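Local coordinates for hypothetical protein RPA3614 (Rhodopseudomonas palustris, PDB 2HHG) that is of uncertain function but, as a single rhodanese-like domain, probably acts as a sulfurtransferase that moves sulfur from thiosulfate to cyanide, at residues A94-A100 with H116-G122. Residues are numbered along the deposited sequence; the frame is centred on the assembly and turned at random.
Sequences AGGLRSA and HIEGGFG. With PO4 (phosphate ion), chain B.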
loop_
_atom_site.group_PDB
_atom_site.type_symbol
_atom_site.label_atom_id
_atom_site.label_comp_id
_atom_site.label_asym_id
_atom_site.label_seq_id
_atom_site.Cartn_x
_atom_site.Cartn_y
_atom_site.Cartn_z
ATOM N N ALA A 94 3.874 -7.183 -0.363
ATOM C CA ALA A 94 4.205 -8.447 -1.029
ATOM C C ALA A 94 2.993 -9.306 -1.397
ATOM O O ALA A 94 2.979 -9.933 -2.462
ATOM C CB ALA A 94 5.199 -9.257 -0.192
ATOM N N GLY A 95 1.982 -9.336 -0.536
ATOM C CA GLY A 95 0.850 -10.244 -0.721
ATOM C C GLY A 95 -0.531 -9.636 -0.581
ATOM O O GLY A 95 -1.533 -10.342 -0.705
ATOM N N GLY A 96 -0.595 -8.333 -0.329
ATOM C CA GLY A 96 -1.871 -7.625 -0.260
ATOM C C GLY A 96 -2.399 -7.328 1.135
ATOM O O GLY A 96 -3.341 -6.549 1.288
ATOM N N LEU A 97 -1.793 -7.915 2.165
ATOM C CA LEU A 97 -2.344 -7.800 3.518
ATOM C C LEU A 97 -1.918 -6.520 4.231
ATOM O O LEU A 97 -2.773 -5.733 4.634
ATOM C CB LEU A 97 -2.049 -9.051 4.355
ATOM C CG LEU A 97 -2.488 -10.389 3.740
ATOM C CD1 LEU A 97 -2.289 -11.529 4.726
ATOM C CD2 LEU A 97 -3.934 -10.367 3.242
ATOM N N ARG A 98 -0.610 -6.296 4.373
ATOM C CA ARG A 98 -0.106 -5.053 4.965
ATOM C C ARG A 98 -0.684 -3.846 4.247
ATOM O O ARG A 98 -1.001 -2.834 4.868
ATOM C CB ARG A 98 1.424 -4.979 4.907
ATOM C CG ARG A 98 2.152 -5.729 6.001
ATOM C CD ARG A 98 3.647 -5.779 5.711
ATOM N NE ARG A 98 3.927 -6.649 4.571
ATOM C CZ ARG A 98 5.072 -6.704 3.897
ATOM N NH1 ARG A 98 6.084 -5.899 4.193
ATOM N NH2 ARG A 98 5.189 -7.563 2.890
ATOM N N SER A 99 -0.799 -3.946 2.925
ATOM C CA SER A 99 -1.276 -2.805 2.148
ATOM C C SER A 99 -2.749 -2.495 2.371
ATOM O O SER A 99 -3.158 -1.341 2.248
ATOM C CB SER A 99 -0.961 -2.963 0.663
ATOM O OG SER A 99 -1.492 -4.163 0.154
ATOM N N ALA A 100 -3.551 -3.508 2.703
ATOM C CA ALA A 100 -4.938 -3.251 3.098
ATOM C C ALA A 100 -4.953 -2.441 4.392
ATOM O O ALA A 100 -5.687 -1.456 4.518
ATOM C CB ALA A 100 -5.713 -4.545 3.263
ATOM N N HIS A 116 -5.593 -0.388 -2.569
ATOM C CA HIS A 116 -4.440 -1.268 -2.535
ATOM C C HIS A 116 -4.567 -2.315 -3.636
ATOM O O HIS A 116 -5.646 -2.491 -4.208
ATOM C CB HIS A 116 -4.216 -1.866 -1.137
ATOM C CG HIS A 116 -4.985 -3.117 -0.867
ATOM N ND1 HIS A 116 -6.357 -3.205 -0.966
ATOM C CD2 HIS A 116 -4.555 -4.335 -0.472
ATOM C CE1 HIS A 116 -6.736 -4.434 -0.659
ATOM N NE2 HIS A 116 -5.660 -5.138 -0.358
ATOM N N ILE A 117 -3.454 -2.969 -3.956
ATOM C CA ILE A 117 -3.416 -3.925 -5.059
ATOM C C ILE A 117 -3.683 -5.342 -4.555
ATOM O O ILE A 117 -2.926 -5.883 -3.747
ATOM C CB ILE A 117 -2.064 -3.873 -5.811
ATOM C CG1 ILE A 117 -1.780 -2.453 -6.319
ATOM C CG2 ILE A 117 -2.050 -4.887 -6.970
ATOM C CD1 ILE A 117 -0.480 -2.289 -7.103
ATOM N N GLU A 118 -4.760 -5.943 -5.052
ATOM C CA GLU A 118 -5.095 -7.317 -4.704
ATOM C C GLU A 118 -3.918 -8.256 -4.958
ATOM O O GLU A 118 -3.331 -8.253 -6.039
ATOM C CB GLU A 118 -6.321 -7.783 -5.490
ATOM C CG GLU A 118 -6.935 -9.087 -4.975
ATOM C CD GLU A 118 -8.318 -9.366 -5.548
ATOM O OE1 GLU A 118 -8.646 -8.822 -6.624
ATOM O OE2 GLU A 118 -9.075 -10.141 -4.920
ATOM N N GLY A 119 -3.571 -9.033 -3.937
ATOM C CA GLY A 119 -2.507 -10.021 -4.030
ATOM C C GLY A 119 -1.094 -9.465 -4.018
ATOM O O GLY A 119 -0.135 -10.221 -4.098
ATOM N N GLY A 120 -0.955 -8.144 -3.932
ATOM C CA GLY A 120 0.356 -7.519 -3.794
ATOM C C GLY A 120 1.295 -7.708 -4.972
ATOM O O GLY A 120 0.874 -8.048 -6.089
ATOM N N PHE A 121 2.576 -7.493 -4.707
ATOM C CA PHE A 121 3.600 -7.622 -5.720
ATOM C C PHE A 121 3.739 -9.064 -6.207
ATOM O O PHE A 121 4.100 -9.292 -7.358
ATOM C CB PHE A 121 4.938 -7.099 -5.199
ATOM C CG PHE A 121 5.962 -6.906 -6.274
ATOM C CD1 PHE A 121 5.777 -5.943 -7.263
ATOM C CD2 PHE A 121 7.108 -7.686 -6.308
ATOM C CE1 PHE A 121 6.729 -5.762 -8.272
ATOM C CE2 PHE A 121 8.060 -7.509 -7.310
ATOM C CZ PHE A 121 7.870 -6.544 -8.285
ATOM N N GLY A 122 3.445 -10.031 -5.339
ATOM C CA GLY A 122 3.455 -11.443 -5.732
ATOM C C GLY A 122 2.508 -11.716 -6.892
ATOM O O GLY A 122 2.893 -12.341 -7.892
HETATM P P PO4 B . 1.705 -9.378 3.145
HETATM O O1 PO4 B . 0.469 -9.635 2.348
HETATM O O2 PO4 B . 1.524 -8.190 4.034
HETATM O O3 PO4 B . 1.954 -10.615 3.996
HETATM O O4 PO4 B . 2.887 -9.172 2.240
HETATM O O HOH W 1 -0.838 -4.823 -2.430
#
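His116 turns its imidazole in under the first turn of helix 97-109. From the strand its CB packs beside the carbonyl O of Ser99; chi1 of 86° sets CG between its own backbone N and carbonyl carbon, near Ser99 OG and Ala100 N, and CD2 ends 3.1 Å from Ser99 OG, which sits at the ring edge in its plane. Gly96 O also borders that edge, 3.2 Å from NE2, while Ala100 CB makes a CH-pi contact over one face, 4.0 Å from the ring centroid, nearest NE2 and reaching CE1 too. A water joins the segments: it donates to Ile117 O and is hydrogen-bonded to Ser99 OG. Farther along, Gly122 N donates to Ala94 O (2.9 Å, 160° at the hydrogen), and Gly95 and Gly120 approach to 4.1 Å between CA atoms; a side chain on Gly120 would run into Gly95 N. The 94-98 loop wraps a phosphate, probably from the crystallisation liquor. Leu97 N and Arg98 N donate to its O1 and O2, and the Arg98 chain, bent at chi3 (-70°), brings NE to O2 and NH2 to O4, edge-on; NH1 pairs with Glu50. A methionine in place of Arg98 would probably leave O4 without its straightest donor and Glu50 without its mate. An anion cradled by backbone N-H groups after Cys93, where a beta-alpha-beta helix starts, is consistent with the active-site loop of rhodanese-like domains, a fold shared with phosphatases.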